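Local coordinates for conserved hypothetical protein (Staphylococcus aureus subsp. aureus, PDB 2AP3), which is of unknown function but belongs to a family of putative cell-wall binding lipoproteins and folds as an elongated bundle of helices, at residues 19-24 and 117-122; 144-149 and 161-166. One frame throughout, in Å; residues are numbered along the deposited sequence.

Contact 1. Residues 19-24 and 117-122; sequences KAYLKQ and QLDDVL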
ATOM      1  N   LYS A  19     -11.405 -22.450  10.279  1.00 28.07           N
ATOM      2  CA  LYS A  19     -11.033 -21.602  11.426  1.00 29.51           C
ATOM      3  C   LYS A  19      -9.531 -21.355  11.520  1.00 29.95           C
ATOM      4  O   LYS A  19      -9.103 -20.215  11.739  1.00 30.63           O
ATOM      5  CB  LYS A  19     -11.520 -22.210  12.747  1.00 29.69           C
ATOM      6  CG  LYS A  19     -13.021 -22.136  12.993  1.00 30.66           C
ATOM      7  CD  LYS A  19     -13.375 -22.475  14.456  1.00 31.51           C
ATOM      8  CE  LYS A  19     -13.246 -23.964  14.793  1.00 33.54           C
ATOM      9  NZ  LYS A  19     -14.386 -24.792  14.281  1.00 34.67           N
ATOM     10  N   ALA A  20      -8.743 -22.418  11.363  1.00 30.13           N
ATOM     11  CA  ALA A  20      -7.280 -22.352  11.400  1.00 30.67           C
ATOM     12  C   ALA A  20      -6.714 -21.558  10.225  1.00 31.00           C
ATOM     13  O   ALA A  20      -5.712 -20.841  10.374  1.00 31.28           O
ATOM     14  CB  ALA A  20      -6.693 -23.750  11.414  1.00 30.79           C
ATOM     15  N   TYR A  21      -7.348 -21.707   9.062  1.00 30.90           N
ATOM     16  CA  TYR A  21      -6.982 -20.952   7.865  1.00 30.76           C
ATOM     17  C   TYR A  21      -7.240 -19.464   8.063  1.00 30.86           C
ATOM     18  O   TYR A  21      -6.338 -18.646   7.867  1.00 30.86           O
ATOM     19  CB  TYR A  21      -7.737 -21.438   6.615  1.00 31.14           C
ATOM     20  CG  TYR A  21      -7.548 -20.515   5.409  1.00 31.68           C
ATOM     21  CD1 TYR A  21      -6.427 -20.626   4.590  1.00 31.99           C
ATOM     22  CD2 TYR A  21      -8.483 -19.522   5.110  1.00 32.09           C
ATOM     23  CE1 TYR A  21      -6.241 -19.779   3.498  1.00 31.25           C
ATOM     24  CE2 TYR A  21      -8.309 -18.668   4.023  1.00 32.37           C
ATOM     25  CZ  TYR A  21      -7.187 -18.804   3.219  1.00 32.18           C
ATOM     26  OH  TYR A  21      -7.015 -17.952   2.141  1.00 32.76           O
ATOM     27  N   LEU A  22      -8.470 -19.127   8.452  1.00 30.62           N
ATOM     28  CA  LEU A  22      -8.853 -17.730   8.624  1.00 30.93           C
ATOM     29  C   LEU A  22      -8.023 -17.056   9.721  1.00 31.39           C
ATOM     30  O   LEU A  22      -7.807 -15.841   9.671  1.00 31.92           O
ATOM     31  CB  LEU A  22     -10.363 -17.581   8.848  1.00 30.39           C
ATOM     32  CG  LEU A  22     -11.255 -17.893   7.632  1.00 30.10           C
ATOM     33  CD1 LEU A  22     -12.731 -17.970   8.025  1.00 31.47           C
ATOM     34  CD2 LEU A  22     -11.068 -16.867   6.526  1.00 30.75           C
ATOM     35  N   LYS A  23      -7.521 -17.859  10.668  1.00 32.10           N
ATOM     36  CA  LYS A  23      -6.626 -17.386  11.738  1.00 32.59           C
ATOM     37  C   LYS A  23      -5.217 -17.039  11.249  1.00 32.71           C
ATOM     38  O   LYS A  23      -4.605 -16.076  11.731  1.00 32.51           O
ATOM     39  CB  LYS A  23      -6.516 -18.444  12.844  1.00 33.14           C
ATOM     40  CG  LYS A  23      -6.018 -17.918  14.196  1.00 34.77           C
ATOM     41  CD  LYS A  23      -7.127 -17.964  15.241  1.00 36.03           C
ATOM     42  CE  LYS A  23      -6.679 -17.350  16.570  1.00 37.44           C
ATOM     43  NZ  LYS A  23      -7.312 -18.027  17.746  1.00 38.63           N
ATOM     44  N   GLN A  24      -4.680 -17.857  10.349  1.00 32.34           N
ATOM     45  CA  GLN A  24      -3.377 -17.583   9.752  1.00 32.68           C
ATOM     46  C   GLN A  24      -3.465 -16.307   8.916  1.00 32.42           C
ATOM     47  O   GLN A  24      -2.561 -15.469   8.961  1.00 32.03           O
ATOM     48  CB  GLN A  24      -2.887 -18.773   8.931  1.00 33.08           C
ATOM     49  CG  GLN A  24      -2.441 -19.947   9.801  1.00 34.76           C
ATOM     50  CD  GLN A  24      -2.508 -21.301   9.095  1.00 36.72           C
ATOM     51  OE1 GLN A  24      -2.727 -21.384   7.884  1.00 37.21           O
ATOM     52  NE2 GLN A  24      -2.306 -22.373   9.864  1.00 37.88           N
ATOM     53  N   GLN A 117     -10.536 -19.475  -3.838  1.00 25.50           N
ATOM     54  CA  GLN A 117     -10.920 -18.161  -4.352  1.00 25.15           C
ATOM     55  C   GLN A 117     -10.434 -17.038  -3.428  1.00 24.86           C
ATOM     56  O   GLN A 117      -9.943 -16.015  -3.908  1.00 24.26           O
ATOM     57  CB  GLN A 117     -12.441 -18.087  -4.597  1.00 25.50           C
ATOM     58  CG  GLN A 117     -13.000 -16.699  -4.935  1.00 25.88           C
ATOM     59  CD  GLN A 117     -12.454 -16.116  -6.225  1.00 28.38           C
ATOM     60  OE1 GLN A 117     -11.893 -16.829  -7.065  1.00 28.32           O
ATOM     61  NE2 GLN A 117     -12.636 -14.805  -6.402  1.00 26.60           N
ATOM     62  N   LEU A 118     -10.564 -17.229  -2.118  1.00 24.93           N
ATOM     63  CA  LEU A 118     -10.001 -16.270  -1.163  1.00 25.29           C
ATOM     64  C   LEU A 118      -8.487 -16.146  -1.345  1.00 25.92           C
ATOM     65  O   LEU A 118      -7.954 -15.023  -1.352  1.00 25.77           O
ATOM     66  CB  LEU A 118     -10.354 -16.643   0.279  1.00 25.77           C
ATOM     67  CG  LEU A 118      -9.748 -15.790   1.407  1.00 25.39           C
ATOM     68  CD1 LEU A 118     -10.068 -14.278   1.267  1.00 27.21           C
ATOM     69  CD2 LEU A 118     -10.234 -16.322   2.730  1.00 25.82           C
ATOM     70  N   ASP A 119      -7.805 -17.284  -1.502  1.00 26.04           N
ATOM     71  CA  ASP A 119      -6.356 -17.309  -1.777  1.00 26.14           C
ATOM     72  C   ASP A 119      -5.979 -16.573  -3.046  1.00 26.21           C
ATOM     73  O   ASP A 119      -4.940 -15.921  -3.118  1.00 26.20           O
ATOM     74  CB  ASP A 119      -5.837 -18.742  -1.902  1.00 26.63           C
ATOM     75  CG  ASP A 119      -5.440 -19.338  -0.586  1.00 28.05           C
ATOM     76  OD1 ASP A 119      -5.285 -18.590   0.409  1.00 27.35           O
ATOM     77  OD2 ASP A 119      -5.288 -20.589  -0.549  1.00 28.69           O
ATOM     78  N   ASP A 120      -6.817 -16.700  -4.064  1.00 25.40           N
ATOM     79  CA  ASP A 120      -6.549 -16.034  -5.324  1.00 24.69           C
ATOM     80  C   ASP A 120      -6.702 -14.528  -5.216  1.00 24.35           C
ATOM     81  O   ASP A 120      -5.971 -13.796  -5.865  1.00 23.80           O
ATOM     82  CB  ASP A 120      -7.445 -16.586  -6.432  1.00 25.25           C
ATOM     83  CG  ASP A 120      -7.100 -18.012  -6.798  1.00 26.48           C
ATOM     84  OD1 ASP A 120      -5.949 -18.448  -6.568  1.00 27.48           O
ATOM     85  OD2 ASP A 120      -7.984 -18.703  -7.337  1.00 27.09           O
ATOM     86  N   VAL A 121      -7.662 -14.084  -4.409  1.00 23.74           N
ATOM     87  CA  VAL A 121      -7.887 -12.662  -4.190  1.00 23.70           C
ATOM     88  C   VAL A 121      -6.769 -12.084  -3.334  1.00 23.55           C
ATOM     89  O   VAL A 121      -6.330 -10.964  -3.584  1.00 23.57           O
ATOM     90  CB  VAL A 121      -9.305 -12.374  -3.612  1.00 23.38           C
ATOM     91  CG1 VAL A 121      -9.528 -10.877  -3.348  1.00 23.76           C
ATOM     92  CG2 VAL A 121     -10.350 -12.869  -4.604  1.00 23.02           C
ATOM     93  N   LEU A 122      -6.287 -12.862  -2.364  1.00 23.56           N
ATOM     94  CA  LEU A 122      -5.126 -12.440  -1.581  1.00 22.93           C
ATOM     95  C   LEU A 122      -3.882 -12.338  -2.469  1.00 23.04           C
ATOM     96  O   LEU A 122      -3.111 -11.376  -2.350  1.00 22.21           O
ATOM     97  CB  LEU A 122      -4.902 -13.366  -0.375  1.00 23.12           C
ATOM     98  CG  LEU A 122      -5.895 -13.173   0.774  1.00 24.03           C
ATOM     99  CD1 LEU A 122      -5.973 -14.420   1.663  1.00 24.98           C
ATOM    100  CD2 LEU A 122      -5.549 -11.960   1.633  1.00 25.76           C
TER
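The hydroxyl of Tyr21 donates a hydrogen bond to the carboxylate of Asp119, OH to OD1 at 2.5 Å, and this short bond is the polar tie between helix 19-24 and helix 117-122. The tyrosine oxygen meets OD1 from above the carboxylate plane, 52° out of it, with ring and carboxylate planes turned 66° apart. The axes of these two segments run nearly parallel but stay 12.7 Å apart, so a long side chain has to bridge the gap. Tyr21 does so because its ring stands anti to the backbone nitrogen (chi1 170°) and reaches straight across. Leu118 packs against the edge of that ring, in its plane, with CD2 3.3 Å from Tyr21 CE2. CD2 of Leu118 also meets CD2 of Leu22 at 3.9 Å, while CD1 of Leu122 lies 3.7 Å from the Tyr21 OH. The hydroxyl of the buried Tyr21 thus has an acceptor in the partly exposed Asp119. Phe96 of helix 61-96 touches both Asp119 and Leu122, and Leu118 also touches Glu191 and Lys192 of helix 157-195. Side chains of Leu, Tyr and Phe from several helices meeting in this way are what an all-helical bundle is built on.

Contact 2. Residues 144-149 and 161-166; sequences KTLFKY and NEKSKA
Lys163 lies against Leu146 and Tyr149 where two successive helices of the bundle, joined as an antiparallel helical hairpin, run side by side near their connection. The segment axes are 9.5 Å apart and their directions differ by 167°, close enough for one long side chain to cover much of the interface. Followed outward, Lys163 begins with CB, which meets the CD1 methyl of Leu146 at 4.0 Å. Its first torsion sets CG beside the backbone nitrogen, and the chain then runs extended toward the tyrosine. Lys163 CD comes against CB of Tyr149 at 3.7 Å and also faces the neighbouring ring carbons. CE lies over one face of the aromatic ring, displaced toward the rim, in a CH-pi contact. There the lysine chain bends (chi4 -48°), and Lys163 NZ stays over the same face in a cation-pi interaction, 4.9 Å from the centroid of the Tyr149 ring and 23° off the ring normal. Lysine and tyrosine side chains cross at about a right angle, so the methylenes supply most of the contact near CG, and the ammonium group stands over the face but farther out than CE. The far end of Tyr149 is engaged by the turn between the helices, where OH is hydrogen-bonded to the backbone N of Thr156. Beside this pair Leu146 also approaches Ser164, whose hydroxyl is hydrogen-bonded to the carbonyl of Val160, one turn earlier in its own helix. The closest approach across the pair is between Lys163 CE and Tyr149 CG, at 3.4 Å.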
ATOM      1  N   LYS A 144      10.564  15.089  -6.700  1.00 11.54           N
ATOM      2  CA  LYS A 144      11.990  15.266  -6.481  1.00 12.31           C
ATOM      3  C   LYS A 144      12.708  15.835  -7.725  1.00 11.60           C
ATOM      4  O   LYS A 144      13.530  16.744  -7.625  1.00 13.08           O
ATOM      5  CB  LYS A 144      12.643  13.994  -5.953  1.00 11.90           C
ATOM      6  CG  LYS A 144      14.146  14.212  -5.607  1.00 12.36           C
ATOM      7  CD  LYS A 144      14.830  12.980  -4.985  1.00 12.04           C
ATOM      8  CE  LYS A 144      16.358  13.158  -4.901  1.00 14.61           C
ATOM      9  NZ  LYS A 144      16.963  11.929  -4.301  1.00 13.48           N
ATOM     10  N   THR A 145      12.375  15.311  -8.902  1.00 12.55           N
ATOM     11  CA  THR A 145      12.952  15.799 -10.155  1.00 12.99           C
ATOM     12  C   THR A 145      12.666  17.302 -10.361  1.00 12.68           C
ATOM     13  O   THR A 145      13.552  18.063 -10.742  1.00 14.18           O
ATOM     14  CB  THR A 145      12.413  14.954 -11.306  1.00 13.17           C
ATOM     15  OG1 THR A 145      12.923  13.630 -11.155  1.00 15.49           O
ATOM     16  CG2 THR A 145      12.829  15.500 -12.649  1.00 14.56           C
ATOM     17  N   LEU A 146      11.436  17.719 -10.080  1.00 13.14           N
ATOM     18  CA  LEU A 146      11.134  19.153 -10.163  1.00 13.08           C
ATOM     19  C   LEU A 146      11.972  19.931  -9.145  1.00 11.95           C
ATOM     20  O   LEU A 146      12.524  20.978  -9.484  1.00 12.77           O
ATOM     21  CB  LEU A 146       9.652  19.411  -9.965  1.00 13.17           C
ATOM     22  CG  LEU A 146       9.206  20.871  -9.780  1.00 13.48           C
ATOM     23  CD1 LEU A 146       9.668  21.742 -10.967  1.00 14.73           C
ATOM     24  CD2 LEU A 146       7.705  20.984  -9.574  1.00 14.82           C
ATOM     25  N   PHE A 147      12.066  19.435  -7.917  1.00 11.86           N
ATOM     26  CA  PHE A 147      12.802  20.207  -6.905  1.00 11.80           C
ATOM     27  C   PHE A 147      14.288  20.321  -7.210  1.00 12.58           C
ATOM     28  O   PHE A 147      14.883  21.393  -6.973  1.00 12.98           O
ATOM     29  CB  PHE A 147      12.547  19.666  -5.487  1.00 12.43           C
ATOM     30  CG  PHE A 147      11.088  19.554  -5.134  1.00 12.54           C
ATOM     31  CD1 PHE A 147      10.173  20.518  -5.544  1.00 14.80           C
ATOM     32  CD2 PHE A 147      10.626  18.455  -4.412  1.00 13.48           C
ATOM     33  CE1 PHE A 147       8.793  20.410  -5.238  1.00 13.19           C
ATOM     34  CE2 PHE A 147       9.253  18.327  -4.105  1.00 12.35           C
ATOM     35  CZ  PHE A 147       8.341  19.324  -4.509  1.00 13.70           C
ATOM     36  N   LYS A 148      14.883  19.257  -7.751  1.00 12.15           N
ATOM     37  CA  LYS A 148      16.282  19.314  -8.178  1.00 13.01           C
ATOM     38  C   LYS A 148      16.482  20.361  -9.271  1.00 13.76           C
ATOM     39  O   LYS A 148      17.492  21.081  -9.287  1.00 13.67           O
ATOM     40  CB  LYS A 148      16.755  17.961  -8.664  1.00 12.29           C
ATOM     41  CG  LYS A 148      17.040  16.985  -7.534  1.00 13.66           C
ATOM     42  CD  LYS A 148      17.677  15.651  -8.045  1.00 14.16           C
ATOM     43  CE  LYS A 148      19.010  15.828  -8.806  1.00 16.68           C
ATOM     44  NZ  LYS A 148      19.503  14.518  -9.313  1.00 18.36           N
ATOM     45  N   TYR A 149      15.510  20.456 -10.179  1.00 13.73           N
ATOM     46  CA  TYR A 149      15.573  21.464 -11.229  1.00 14.84           C
ATOM     47  C   TYR A 149      15.572  22.879 -10.634  1.00 14.78           C
ATOM     48  O   TYR A 149      16.296  23.763 -11.077  1.00 15.79           O
ATOM     49  CB  TYR A 149      14.433  21.232 -12.223  1.00 15.90           C
ATOM     50  CG  TYR A 149      14.267  22.323 -13.258  1.00 16.29           C
ATOM     51  CD1 TYR A 149      15.199  22.503 -14.277  1.00 18.45           C
ATOM     52  CD2 TYR A 149      13.163  23.162 -13.219  1.00 17.67           C
ATOM     53  CE1 TYR A 149      15.035  23.505 -15.219  1.00 18.62           C
ATOM     54  CE2 TYR A 149      12.984  24.173 -14.178  1.00 19.75           C
ATOM     55  CZ  TYR A 149      13.934  24.333 -15.173  1.00 19.49           C
ATOM     56  OH  TYR A 149      13.796  25.326 -16.129  1.00 20.81           O
ATOM     57  N   ASN A 161       6.755  24.158 -15.598  1.00 16.58           N
ATOM     58  CA  ASN A 161       5.479  23.665 -16.104  1.00 17.74           C
ATOM     59  C   ASN A 161       5.598  22.284 -16.718  1.00 18.67           C
ATOM     60  O   ASN A 161       4.740  21.440 -16.510  1.00 19.77           O
ATOM     61  CB  ASN A 161       4.890  24.641 -17.124  1.00 17.55           C
ATOM     62  CG  ASN A 161       4.459  25.953 -16.494  1.00 17.76           C
ATOM     63  OD1 ASN A 161       4.404  26.087 -15.274  1.00 18.35           O
ATOM     64  ND2 ASN A 161       4.149  26.937 -17.336  1.00 18.16           N
ATOM     65  N   GLU A 162       6.692  22.063 -17.436  1.00 20.60           N
ATOM     66  CA  GLU A 162       6.945  20.796 -18.127  1.00 22.73           C
ATOM     67  C   GLU A 162       7.143  19.681 -17.117  1.00 22.56           C
ATOM     68  O   GLU A 162       6.688  18.553 -17.313  1.00 24.15           O
ATOM     69  CB  GLU A 162       8.181  20.937 -19.011  1.00 22.61           C
ATOM     70  CG  GLU A 162       8.549  19.692 -19.825  1.00 25.86           C
ATOM     71  CD  GLU A 162       9.877  19.851 -20.547  1.00 25.48           C
ATOM     72  OE1 GLU A 162      10.392  20.991 -20.631  1.00 33.14           O
ATOM     73  OE2 GLU A 162      10.413  18.827 -21.029  1.00 32.40           O
ATOM     74  N   LYS A 163       7.801  19.993 -16.013  1.00 22.50           N
ATOM     75  CA  LYS A 163       8.003  18.982 -14.977  1.00 22.78           C
ATOM     76  C   LYS A 163       6.760  18.748 -14.132  1.00 22.46           C
ATOM     77  O   LYS A 163       6.536  17.637 -13.611  1.00 22.26           O
ATOM     78  CB  LYS A 163       9.230  19.343 -14.148  1.00 22.74           C
ATOM     79  CG  LYS A 163      10.470  19.275 -15.015  1.00 24.22           C
ATOM     80  CD  LYS A 163      11.717  19.798 -14.360  1.00 26.16           C
ATOM     81  CE  LYS A 163      12.795  20.130 -15.401  1.00 28.80           C
ATOM     82  NZ  LYS A 163      13.037  19.073 -16.425  1.00 28.41           N
ATOM     83  N   SER A 164       5.949  19.797 -14.002  1.00 21.76           N
ATOM     84  CA  SER A 164       4.683  19.753 -13.290  1.00 22.29           C
ATOM     85  C   SER A 164       3.645  18.851 -13.962  1.00 22.62           C
ATOM     86  O   SER A 164       2.977  18.067 -13.293  1.00 22.89           O
ATOM     87  CB  SER A 164       4.117  21.154 -13.176  1.00 22.15           C
ATOM     88  OG  SER A 164       4.803  21.876 -12.182  1.00 21.89           O
ATOM     89  N   LYS A 165       3.493  18.984 -15.277  1.00 23.31           N
ATOM     90  CA  LYS A 165       2.572  18.094 -16.010  1.00 24.12           C
ATOM     91  C   LYS A 165       2.878  16.597 -15.783  1.00 22.92           C
ATOM     92  O   LYS A 165       1.950  15.790 -15.614  1.00 22.63           O
ATOM     93  CB  LYS A 165       2.465  18.456 -17.510  1.00 24.11           C
ATOM     94  CG  LYS A 165       3.784  18.677 -18.250  1.00 26.28           C
ATOM     95  CD  LYS A 165       3.645  18.633 -19.778  1.00 26.01           C
ATOM     96  CE  LYS A 165       4.968  19.011 -20.464  1.00 27.83           C
ATOM     97  NZ  LYS A 165       5.107  18.512 -21.859  1.00 29.58           N
ATOM     98  N   ALA A 166       4.162  16.231 -15.740  1.00 21.89           N
ATOM     99  CA  ALA A 166       4.561  14.842 -15.470  1.00 20.52           C
ATOM    100  C   ALA A 166       4.130  14.389 -14.067  1.00 19.07           C
ATOM    101  O   ALA A 166       3.617  13.273 -13.901  1.00 18.24           O
ATOM    102  CB  ALA A 166       6.045  14.675 -15.640  1.00 21.33           C
TER

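From the N terminus, the chain enters helix 10-30, passes through helices 33-50 and 61-96, and reaches helix 109-150, where contact 1 closes a long loop of 92 intervening residues by joining the first of these helices to the fourth. Farther along that same helix contact 2 opens, and it closes a short loop of 11 residues by setting helix 157-195 back against helix 109-150. The two loops therefore follow in series, neither nesting nor crossing. The centres of contact 1 and contact 2 are about 43 Å apart, on opposite sides of the chain's centre. Helix 109-150 thus touches helix 10-30 toward its N-terminal end and helix 157-195 toward its C-terminal end.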